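Local coordinates for sigma-54 interaction domain protein (Enterococcus faecalis, PDB 3GDW), which is of unknown function, though the fragment is a mannose-type phosphotransferase IIA domain from a longer protein that probably binds ATP and DNA, at residues Gly6-Met11 with Asn53-Gln58; Leu21-Glu26 with Thr96-Val101; Thr34-Pro39 with Gln45-Gln50; Gly65-Thr70 with Leu102-Met107. All coordinates share one frame; numbering follows the deposited sequence.

Contact 1 of 4, residues Gly6-Met11 with Asn53-Gln58; sequences GVFVLM and NQVITQ
In the layer between a parallel sheet and the helix crossing one of its faces, Phe-8 of strand 6-12 meets the C-terminal end of helix 44-57 through Gln-54 and Val-55, and Gln-58 just beyond it. The phenylalanine is the sole strand residue in this segment pair to touch the helix, and the outer end of its ring does the work. Its CG stands beside the backbone N (chi1 -69°), which sends the ring out from the sheet to the helix. Over one face lies a valine methyl, with Val-55 CG2 4.1 Å from Phe-8 CZ. At the ring edge, near its plane, Gln-58 OE1 comes to 4.0 Å of Phe-8 CZ. The amide of Gln-54 approaches obliquely, NE2 lying 3.9 Å from Phe-8 CE1, with the amide plane turned 63° from the ring. Both glutamines reach the ring on chains extended beyond CG: Gln-58 places its carbonyl oxygen at the edge, Gln-54 its amide obliquely, and the valine supplies the apolar part. The Gln-54 amide also makes a weak hydrogen bond from NE2 to Thr-34 OG1 on the adjacent strand. Gln-58 is the first residue to leave helical backbone angles, so the contact spans the helix terminus. Phe-8 packs further on Ile-66 and Leu-68 of strand 66-70, whereas Val-7 packs on helix 98-109 and Val-9 on helices 16-28 and 98-109. A central strand with helices on both faces is the hallmark of a doubly wound alpha/beta domain.

Contact 2 of 4, residues Leu21-Glu26 with Thr96-Val101; sequences LKTAQE and TSTMIV
Thr-23 and Thr-98 hold their methyls trans to their own backbone nitrogens, with chi1 (to OG1) of -69° and -43°, and this turns CG2 of each toward the other helix. The methyls meet with Thr-23 CG2 3.7 Å from Thr-98 CG2, the side chains crossing at about a right angle. The hydroxyls turn elsewhere: Thr-23 OG1 lies within hydrogen-bonding distance of both Ser-19 O and His-12 O of the second subunit, the latter being the stronger partner, and Thr-98 OG1 hydrogen-bonds to Asp-71 OD2 of that subunit. Thr-98 thus gives its apolar branch to its own chain and its polar one to the dimer.

Toward the sheet, Val-101 carries the largest single share of the burial. Its CG1, likewise trans to N (chi1 -179°), sits against two residues of helix 16-28: it is 4.0 Å from Ala-24 CB and 4.0 Å from Leu-21 CD1. The small alanine points toward the other helix. Leu-21 starts off away from it, and only the CD1 branch comes back to touch the valine. All five touching residues are buried, and the contact is purely apolar. Ser-97, at the N-cap position of helix 98-109, makes no capping bond and instead hydrogen-bonds through OG to Thr-96 O of the second subunit.

Val-101 also rests on Val-9 of strand 6-12, which touches Ala-17 of helix 16-28 as well, so the two helices share one face of the sheet. Packing of helices 16-28 and 98-109 against each other, with threonine hydroxyls turned to a second copy, makes this a helix layer of an alpha/beta domain at its dimer interface.

Contact 3 of 4, residues Thr34-Pro39 with Gln45-Gln50; sequences TAMNMP and QTMYEQ
Met-47, a selenomethionine of helix 44-57, reaches across to Met-36 and Met-38 of the edge strand 34-38. Its CB lies against the selenium of the second of these, with Met-38 SE 3.8 Å from Met-47 CB. CG continues trans to the backbone N, and a bend about the CB-CG bond (chi2 60°) then places Met-47 SE 3.9 Å from Met-36 CB. A second bend (chi3 72°) directs the terminal methyl to the strand backbone by Asn-37 and the start of the Met-38 side chain, but its approaches there are too close to be trusted, so the exact position of CE is doubtful.

Met-38 crosses Met-47 at a slant: its CB points to the helix, but its far end leads off. One helical turn later, Gln-50 takes over at the solvent side. Met-36 SE is 4.2 Å from Gln-50 CB, and Met-36 CE lies 3.9 Å from Gln-50 O; the aliphatic root and backbone of the glutamine do the touching. On the helix itself, Gln-45 NE2 gives a nearly straight hydrogen bond of 2.8 Å to the anti lone pair of Glu-49 OE2.

Strand 34-38 and the helical segment 45-50 run nearly antiparallel, at 166°, with axes 9.6 Å apart at their closest. Met-47 is also covered by Leu-10 of strand 6-12 and Phe-78 of helix 78-86. On the other face of the strand, Ala-35 packs on helix 16-28 and Asn-37 ND2 bonds Ser-18 OG there, leaving strand 34-38 sandwiched between helices.

Contact 4 of 4, residues Gly65-Thr70 with Leu102-Met107; sequences GILLLT and LEAIRM
Strand 66-70 packs against helix 98-109 with Leu-67 CA and Ala-104 CA, the nearest pair of alpha carbons, 8.3 Å apart; the gap is bridged by one alanine methyl and two leucine branches. Ala-104 CB points toward the strand and meets two leucines that stand two residues apart on the same face: Leu-67 CD2 is 3.8 Å and Leu-69 CD1 3.7 Å from Ala-104 CB. The leucines arrive by different torsions. Leu-67 has CG trans to the backbone N (chi1 177°), whereas Leu-69 holds CG beside that nitrogen (chi1 -63°), and each offers one methyl branch to the alanine. That alanine methyl is the helix's point of contact in this pair.

All three residues are buried, and the area they share is modest; other elements also cover the leucines. Leu-67 packs on Leu-114 and Ile-117 of helix 114-135, and Leu-69 on Val-7 of strand 6-12. Strand 66-70 is an inner strand of the parallel sheet, in the order 34-38, 6-12, 66-70, 90-93, and an inner strand that turns aliphatic residues to a covering helix is the usual core of an alpha/beta sandwich.

In the fold
From the N terminus, strand 6-12 opens contact 1, which closes 42 residues on, at the end of helix 44-57. Within that loop helix 16-28 opens contact 2, and contact 3 closes a short strand-to-helix connection, strand 34-38 to helix 44-57, nested inside both. Contact 2 closes far later, at helix 98-109, so it crosses contact 1. Contact 4 opens at strand 66-70 after contact 1 is finished and ends on the same helix 98-109, crossing contact 2 in its turn. Contacts 1 and 3 bind helix 44-57 to one face of the sheet; contacts 2 and 4 build the helix layer on the other, with strands 34-38, 6-12 and 66-70 between.

Contact 1 of 4, residues Gly6-Met11 with Asn53-Gln58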
# COMPACT_ATOMS: atom_id res chain seq x y z
N GLY B 6 -15.72 6.59 10.81
CA GLY B 6 -15.95 5.80 9.60
C GLY B 6 -14.72 5.75 8.71
O GLY B 6 -14.18 6.79 8.28
N VAL B 7 -14.27 4.54 8.42
CA VAL B 7 -13.05 4.34 7.60
C VAL B 7 -13.45 3.91 6.19
O VAL B 7 -14.19 2.92 6.02
CB VAL B 7 -12.11 3.30 8.21
CG1 VAL B 7 -10.79 3.18 7.39
CG2 VAL B 7 -11.79 3.68 9.63
N PHE B 8 -12.98 4.66 5.20
CA PHE B 8 -13.21 4.31 3.80
C PHE B 8 -11.88 4.13 3.10
O PHE B 8 -10.98 4.99 3.22
CB PHE B 8 -14.04 5.40 3.09
CG PHE B 8 -15.47 5.47 3.57
CD1 PHE B 8 -16.50 4.89 2.82
CD2 PHE B 8 -15.78 6.11 4.78
CE1 PHE B 8 -17.84 4.96 3.27
CE2 PHE B 8 -17.10 6.17 5.24
CZ PHE B 8 -18.13 5.60 4.48
N VAL B 9 -11.73 3.01 2.40
CA VAL B 9 -10.47 2.73 1.70
C VAL B 9 -10.71 2.84 0.20
O VAL B 9 -11.49 2.06 -0.35
CB VAL B 9 -9.90 1.28 2.05
CG1 VAL B 9 -8.54 1.09 1.42
CG2 VAL B 9 -9.82 1.04 3.57
N LEU B 10 -10.05 3.80 -0.46
CA LEU B 10 -10.26 4.04 -1.90
C LEU B 10 -8.94 3.96 -2.63
O LEU B 10 -8.00 4.70 -2.31
CB LEU B 10 -10.88 5.43 -2.14
CG LEU B 10 -12.42 5.44 -2.17
CD1 LEU B 10 -12.97 5.21 -0.80
CD2 LEU B 10 -12.95 6.77 -2.74
N MSE B 11 -8.85 3.05 -3.61
CA MSE B 11 -7.58 2.82 -4.34
C MSE B 11 -7.76 2.52 -5.82
O MSE B 11 -8.81 2.04 -6.25
CB MSE B 11 -6.74 1.70 -3.67
CG MSE B 11 -6.30 2.06 -2.27
SE MSE B 11 -5.41 0.64 -1.36
CE MSE B 11 -5.11 1.59 0.31
N ASN B 53 -22.27 9.35 -2.12
CA ASN B 53 -23.58 8.74 -1.97
C ASN B 53 -23.70 7.84 -0.74
O ASN B 53 -24.73 7.84 -0.06
CB ASN B 53 -23.98 7.98 -3.24
CG ASN B 53 -24.19 8.91 -4.42
OD1 ASN B 53 -24.40 10.10 -4.27
ND2 ASN B 53 -24.13 8.35 -5.62
N GLN B 54 -22.67 7.06 -0.45
CA GLN B 54 -22.73 6.22 0.73
C GLN B 54 -22.60 7.05 2.01
O GLN B 54 -23.34 6.83 2.98
CB GLN B 54 -21.70 5.11 0.70
CG GLN B 54 -22.06 4.03 1.72
CD GLN B 54 -21.03 2.93 1.79
OE1 GLN B 54 -20.49 2.51 0.77
NE2 GLN B 54 -20.74 2.44 3.02
N VAL B 55 -21.67 8.01 2.00
CA VAL B 55 -21.50 8.93 3.12
C VAL B 55 -22.84 9.61 3.45
O VAL B 55 -23.25 9.63 4.61
CB VAL B 55 -20.36 9.95 2.83
CG1 VAL B 55 -20.44 11.13 3.77
CG2 VAL B 55 -19.00 9.27 2.95
N ILE B 56 -23.53 10.11 2.42
CA ILE B 56 -24.79 10.84 2.60
C ILE B 56 -25.87 9.98 3.27
O ILE B 56 -26.57 10.43 4.18
CB ILE B 56 -25.29 11.49 1.28
CG1 ILE B 56 -24.49 12.76 0.99
CG2 ILE B 56 -26.81 11.74 1.33
CD1 ILE B 56 -24.98 13.64 -0.18
N THR B 57 -25.98 8.73 2.81
CA THR B 57 -26.87 7.74 3.40
C THR B 57 -26.61 7.55 4.89
O THR B 57 -27.53 7.60 5.69
CB THR B 57 -26.67 6.37 2.70
OG1 THR B 57 -27.09 6.47 1.33
CG2 THR B 57 -27.46 5.27 3.40
N GLN B 58 -25.35 7.34 5.24
CA GLN B 58 -24.97 6.97 6.60
C GLN B 58 -24.61 8.17 7.47
O GLN B 58 -24.00 8.00 8.53
CB GLN B 58 -23.79 6.02 6.55
CG GLN B 58 -23.93 4.90 5.56
CD GLN B 58 -22.79 3.91 5.68
OE1 GLN B 58 -21.64 4.29 5.88
NE2 GLN B 58 -23.11 2.62 5.56

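Contact 2 of 4, residues Leu21-Glu26 with Thr96-Val101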
# COMPACT_ATOMS: atom_id res chain seq x y z
N LEU B 21 -8.53 -4.36 2.88
CA LEU B 21 -9.55 -4.27 3.94
C LEU B 21 -9.95 -5.66 4.46
O LEU B 21 -10.10 -5.84 5.68
CB LEU B 21 -10.80 -3.48 3.50
CG LEU B 21 -11.92 -3.28 4.54
CD1 LEU B 21 -11.40 -2.52 5.75
CD2 LEU B 21 -13.14 -2.56 3.94
N LYS B 22 -10.12 -6.61 3.55
CA LYS B 22 -10.48 -7.97 3.95
C LYS B 22 -9.40 -8.52 4.89
O LYS B 22 -9.71 -9.06 5.94
CB LYS B 22 -10.66 -8.86 2.71
CG LYS B 22 -10.97 -10.32 3.04
CD LYS B 22 -11.42 -11.01 1.75
CE LYS B 22 -11.74 -12.50 1.92
NZ LYS B 22 -12.02 -13.17 0.61
N THR B 23 -8.13 -8.33 4.52
CA THR B 23 -7.01 -8.72 5.39
C THR B 23 -7.09 -8.13 6.81
O THR B 23 -7.00 -8.88 7.80
CB THR B 23 -5.67 -8.30 4.73
OG1 THR B 23 -5.46 -9.12 3.58
CG2 THR B 23 -4.49 -8.49 5.70
N ALA B 24 -7.30 -6.82 6.91
CA ALA B 24 -7.45 -6.20 8.23
C ALA B 24 -8.64 -6.78 8.97
O ALA B 24 -8.55 -7.08 10.17
CB ALA B 24 -7.58 -4.65 8.12
N GLN B 25 -9.76 -6.93 8.25
CA GLN B 25 -10.99 -7.39 8.87
C GLN B 25 -10.88 -8.81 9.43
O GLN B 25 -11.42 -9.10 10.51
CB GLN B 25 -12.14 -7.31 7.88
CG GLN B 25 -12.62 -5.89 7.61
CD GLN B 25 -13.71 -5.86 6.58
OE1 GLN B 25 -13.88 -6.82 5.82
NE2 GLN B 25 -14.43 -4.76 6.51
N GLU B 26 -10.19 -9.67 8.69
CA GLU B 26 -9.95 -11.04 9.11
C GLU B 26 -8.93 -11.09 10.24
O GLU B 26 -9.11 -11.84 11.17
CB GLU B 26 -9.51 -11.93 7.94
CG GLU B 26 -10.62 -12.19 6.94
CD GLU B 26 -10.15 -12.95 5.69
OE1 GLU B 26 -8.96 -13.33 5.60
OE2 GLU B 26 -11.00 -13.18 4.79
N THR B 96 -1.50 4.70 1.46
CA THR B 96 -2.00 3.72 2.42
C THR B 96 -1.52 2.32 2.05
O THR B 96 -1.52 1.96 0.89
CB THR B 96 -3.53 3.74 2.49
OG1 THR B 96 -3.98 5.05 2.86
CG2 THR B 96 -4.01 2.77 3.55
N SER B 97 -1.05 1.56 3.05
CA SER B 97 -0.66 0.18 2.87
C SER B 97 -1.46 -0.68 3.87
O SER B 97 -2.20 -0.15 4.68
CB SER B 97 0.85 0.03 3.12
OG SER B 97 1.30 -1.23 2.65
N THR B 98 -1.31 -2.00 3.81
CA THR B 98 -2.08 -2.95 4.64
C THR B 98 -2.05 -2.59 6.12
O THR B 98 -3.08 -2.58 6.78
CB THR B 98 -1.53 -4.39 4.44
OG1 THR B 98 -1.28 -4.60 3.05
CG2 THR B 98 -2.54 -5.43 4.91
N MSE B 99 -0.86 -2.26 6.63
CA MSE B 99 -0.68 -1.96 8.06
C MSE B 99 -1.46 -0.77 8.51
O MSE B 99 -1.97 -0.75 9.63
CB MSE B 99 0.78 -1.70 8.38
CG MSE B 99 1.59 -2.96 8.33
SE MSE B 99 0.86 -4.26 9.62
CE MSE B 99 0.27 -3.09 11.12
N ILE B 100 -1.53 0.23 7.62
CA ILE B 100 -2.26 1.47 7.87
C ILE B 100 -3.77 1.18 7.91
O ILE B 100 -4.44 1.66 8.81
CB ILE B 100 -1.96 2.55 6.80
CG1 ILE B 100 -0.47 2.90 6.76
CG2 ILE B 100 -2.75 3.81 7.09
CD1 ILE B 100 0.10 3.19 8.16
N VAL B 101 -4.29 0.39 6.95
CA VAL B 101 -5.70 -0.03 7.02
C VAL B 101 -5.94 -0.77 8.36
O VAL B 101 -6.89 -0.48 9.10
CB VAL B 101 -6.12 -0.93 5.82
CG1 VAL B 101 -7.60 -1.33 5.93
CG2 VAL B 101 -5.84 -0.24 4.48

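Contact 3 of 4, residues Thr34-Pro39 with Gln45-Gln50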
# COMPACT_ATOMS: atom_id res chain seq x y z
N THR B 34 -15.15 0.32 4.89
CA THR B 34 -15.73 0.21 3.57
C THR B 34 -14.61 0.37 2.56
O THR B 34 -13.83 1.32 2.67
CB THR B 34 -16.78 1.32 3.35
OG1 THR B 34 -17.84 1.14 4.28
CG2 THR B 34 -17.33 1.30 1.94
N ALA B 35 -14.52 -0.56 1.60
CA ALA B 35 -13.53 -0.42 0.52
C ALA B 35 -14.20 -0.16 -0.83
O ALA B 35 -15.27 -0.72 -1.12
CB ALA B 35 -12.61 -1.63 0.44
N MSE B 36 -13.56 0.67 -1.67
CA MSE B 36 -14.09 0.92 -3.01
C MSE B 36 -12.91 0.91 -3.93
O MSE B 36 -11.92 1.59 -3.66
CB MSE B 36 -14.73 2.32 -3.08
CG MSE B 36 -15.60 2.65 -1.87
SE MSE B 36 -16.79 4.13 -2.26
CE MSE B 36 -18.39 3.33 -1.47
N ASN B 37 -13.02 0.18 -5.03
CA ASN B 37 -11.90 0.04 -5.97
C ASN B 37 -12.22 0.90 -7.16
O ASN B 37 -13.33 0.87 -7.65
CB ASN B 37 -11.75 -1.42 -6.41
CG ASN B 37 -11.52 -2.36 -5.23
OD1 ASN B 37 -10.49 -2.28 -4.54
ND2 ASN B 37 -12.49 -3.21 -4.96
N MSE B 38 -11.24 1.68 -7.63
CA MSE B 38 -11.45 2.47 -8.83
C MSE B 38 -10.72 1.82 -10.00
O MSE B 38 -9.50 1.97 -10.12
CB MSE B 38 -10.95 3.90 -8.66
CG MSE B 38 -11.35 4.80 -9.85
SE MSE B 38 -10.80 6.64 -9.51
CE MSE B 38 -8.89 6.40 -9.86
N PRO B 39 -11.47 1.09 -10.86
CA PRO B 39 -10.76 0.44 -11.92
C PRO B 39 -10.29 1.47 -12.94
O PRO B 39 -10.71 2.64 -12.92
CB PRO B 39 -11.82 -0.53 -12.51
CG PRO B 39 -13.15 0.14 -12.24
CD PRO B 39 -12.92 0.81 -10.87
N GLN B 45 -14.27 11.55 -10.99
CA GLN B 45 -15.56 12.10 -10.53
C GLN B 45 -16.60 11.00 -10.24
O GLN B 45 -17.37 11.09 -9.28
CB GLN B 45 -16.12 13.12 -11.53
CG GLN B 45 -17.49 13.66 -11.17
CD GLN B 45 -17.52 14.43 -9.84
OE1 GLN B 45 -16.50 14.96 -9.39
NE2 GLN B 45 -18.69 14.48 -9.21
N THR B 46 -16.63 9.97 -11.07
CA THR B 46 -17.54 8.85 -10.84
C THR B 46 -17.28 8.18 -9.47
O THR B 46 -18.22 7.80 -8.76
CB THR B 46 -17.35 7.78 -11.93
OG1 THR B 46 -17.53 8.39 -13.22
CG2 THR B 46 -18.31 6.64 -11.75
N MSE B 47 -16.00 8.05 -9.12
CA MSE B 47 -15.62 7.45 -7.83
C MSE B 47 -16.05 8.34 -6.66
O MSE B 47 -16.59 7.86 -5.67
CB MSE B 47 -14.12 7.20 -7.76
CG MSE B 47 -13.68 6.66 -6.42
SE MSE B 47 -14.58 4.90 -6.02
CE MSE B 47 -13.68 3.96 -7.19
N TYR B 48 -15.82 9.64 -6.80
CA TYR B 48 -16.24 10.56 -5.77
C TYR B 48 -17.73 10.39 -5.50
O TYR B 48 -18.17 10.38 -4.36
CB TYR B 48 -15.96 12.01 -6.15
CG TYR B 48 -16.52 12.91 -5.09
CD1 TYR B 48 -15.92 12.97 -3.83
CD2 TYR B 48 -17.69 13.64 -5.31
CE1 TYR B 48 -16.45 13.74 -2.82
CE2 TYR B 48 -18.23 14.44 -4.29
CZ TYR B 48 -17.60 14.48 -3.05
OH TYR B 48 -18.10 15.25 -2.03
N GLU B 49 -18.52 10.27 -6.57
CA GLU B 49 -19.97 10.20 -6.42
C GLU B 49 -20.39 8.90 -5.69
O GLU B 49 -21.34 8.92 -4.91
CB GLU B 49 -20.69 10.40 -7.76
CG GLU B 49 -20.52 11.79 -8.30
CD GLU B 49 -21.19 12.04 -9.64
OE1 GLU B 49 -22.05 11.23 -10.07
OE2 GLU B 49 -20.84 13.06 -10.27
N GLN B 50 -19.67 7.80 -5.93
CA GLN B 50 -19.91 6.55 -5.19
C GLN B 50 -19.69 6.77 -3.70
O GLN B 50 -20.48 6.34 -2.86
CB GLN B 50 -18.92 5.46 -5.64
CG GLN B 50 -19.10 5.00 -7.06
CD GLN B 50 -20.29 4.10 -7.18
OE1 GLN B 50 -20.37 3.07 -6.49
NE2 GLN B 50 -21.22 4.46 -8.05

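Contact 4 of 4, residues Gly65-Thr70 with Leu102-Met107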
# COMPACT_ATOMS: atom_id res chain seq x y z
N GLY B 65 -16.80 11.70 12.50
CA GLY B 65 -15.92 12.00 11.40
C GLY B 65 -15.60 10.80 10.53
O GLY B 65 -16.00 9.67 10.82
N ILE B 66 -14.87 11.06 9.47
CA ILE B 66 -14.57 10.07 8.44
C ILE B 66 -13.07 10.06 8.20
O ILE B 66 -12.45 11.13 8.13
CB ILE B 66 -15.26 10.47 7.09
CG1 ILE B 66 -16.79 10.36 7.22
CG2 ILE B 66 -14.70 9.65 5.90
CD1 ILE B 66 -17.56 11.01 6.03
N LEU B 67 -12.47 8.88 8.07
CA LEU B 67 -11.11 8.78 7.61
C LEU B 67 -11.05 8.11 6.22
O LEU B 67 -11.44 6.95 6.08
CB LEU B 67 -10.29 7.97 8.64
CG LEU B 67 -8.83 7.70 8.30
CD1 LEU B 67 -8.01 9.01 8.34
CD2 LEU B 67 -8.28 6.65 9.25
N LEU B 68 -10.57 8.85 5.23
CA LEU B 68 -10.32 8.32 3.87
C LEU B 68 -8.88 7.89 3.76
O LEU B 68 -7.96 8.69 3.99
CB LEU B 68 -10.56 9.39 2.79
CG LEU B 68 -11.95 10.03 2.72
CD1 LEU B 68 -12.08 10.87 1.44
CD2 LEU B 68 -13.09 8.98 2.77
N LEU B 69 -8.69 6.62 3.43
CA LEU B 69 -7.38 6.06 3.20
C LEU B 69 -7.26 5.79 1.70
O LEU B 69 -8.02 4.99 1.15
CB LEU B 69 -7.27 4.74 3.98
CG LEU B 69 -7.36 4.86 5.51
CD1 LEU B 69 -7.24 3.47 6.14
CD2 LEU B 69 -6.27 5.82 6.07
N THR B 70 -6.34 6.48 1.03
CA THR B 70 -6.18 6.34 -0.41
C THR B 70 -4.74 5.91 -0.78
O THR B 70 -3.86 5.83 0.08
CB THR B 70 -6.51 7.68 -1.15
OG1 THR B 70 -5.50 8.68 -0.83
CG2 THR B 70 -7.90 8.20 -0.74
N LEU B 102 -5.05 -1.72 8.67
CA LEU B 102 -5.17 -2.49 9.90
C LEU B 102 -5.24 -1.59 11.13
O LEU B 102 -6.13 -1.73 11.96
CB LEU B 102 -4.03 -3.48 10.03
CG LEU B 102 -3.97 -4.39 11.26
CD1 LEU B 102 -5.26 -5.17 11.37
CD2 LEU B 102 -2.83 -5.37 11.10
N GLU B 103 -4.29 -0.67 11.24
CA GLU B 103 -4.23 0.25 12.38
C GLU B 103 -5.44 1.19 12.45
O GLU B 103 -5.96 1.44 13.53
CB GLU B 103 -2.87 0.98 12.41
CG GLU B 103 -1.73 -0.02 12.64
CD GLU B 103 -0.31 0.51 12.56
OE1 GLU B 103 0.10 1.12 11.54
OE2 GLU B 103 0.44 0.23 13.51
N ALA B 104 -5.91 1.66 11.29
CA ALA B 104 -7.09 2.54 11.23
C ALA B 104 -8.36 1.82 11.71
O ALA B 104 -9.09 2.33 12.54
CB ALA B 104 -7.29 3.06 9.83
N ILE B 105 -8.60 0.64 11.18
CA ILE B 105 -9.80 -0.12 11.55
C ILE B 105 -9.72 -0.55 13.03
O ILE B 105 -10.71 -0.44 13.78
CB ILE B 105 -10.00 -1.35 10.60
CG1 ILE B 105 -10.18 -0.87 9.15
CG2 ILE B 105 -11.17 -2.20 11.02
CD1 ILE B 105 -11.51 -0.21 8.84
N ARG B 106 -8.54 -0.98 13.48
CA ARG B 106 -8.40 -1.43 14.87
C ARG B 106 -8.79 -0.30 15.82
O ARG B 106 -9.66 -0.46 16.72
CB ARG B 106 -6.98 -1.91 15.17
CG ARG B 106 -6.83 -2.62 16.52
CD ARG B 106 -5.38 -3.00 16.86
NE ARG B 106 -4.38 -2.11 16.26
CZ ARG B 106 -4.01 -0.92 16.74
NH1 ARG B 106 -4.57 -0.45 17.86
NH2 ARG B 106 -3.09 -0.21 16.11
N MSE B 107 -8.18 0.86 15.60
CA MSE B 107 -8.43 2.00 16.47
C MSE B 107 -9.86 2.51 16.34
O MSE B 107 -10.51 2.80 17.37
CB MSE B 107 -7.43 3.12 16.20
CG MSE B 107 -6.03 2.71 16.54
SE MSE B 107 -4.74 4.14 16.32
CE MSE B 107 -4.67 4.34 14.41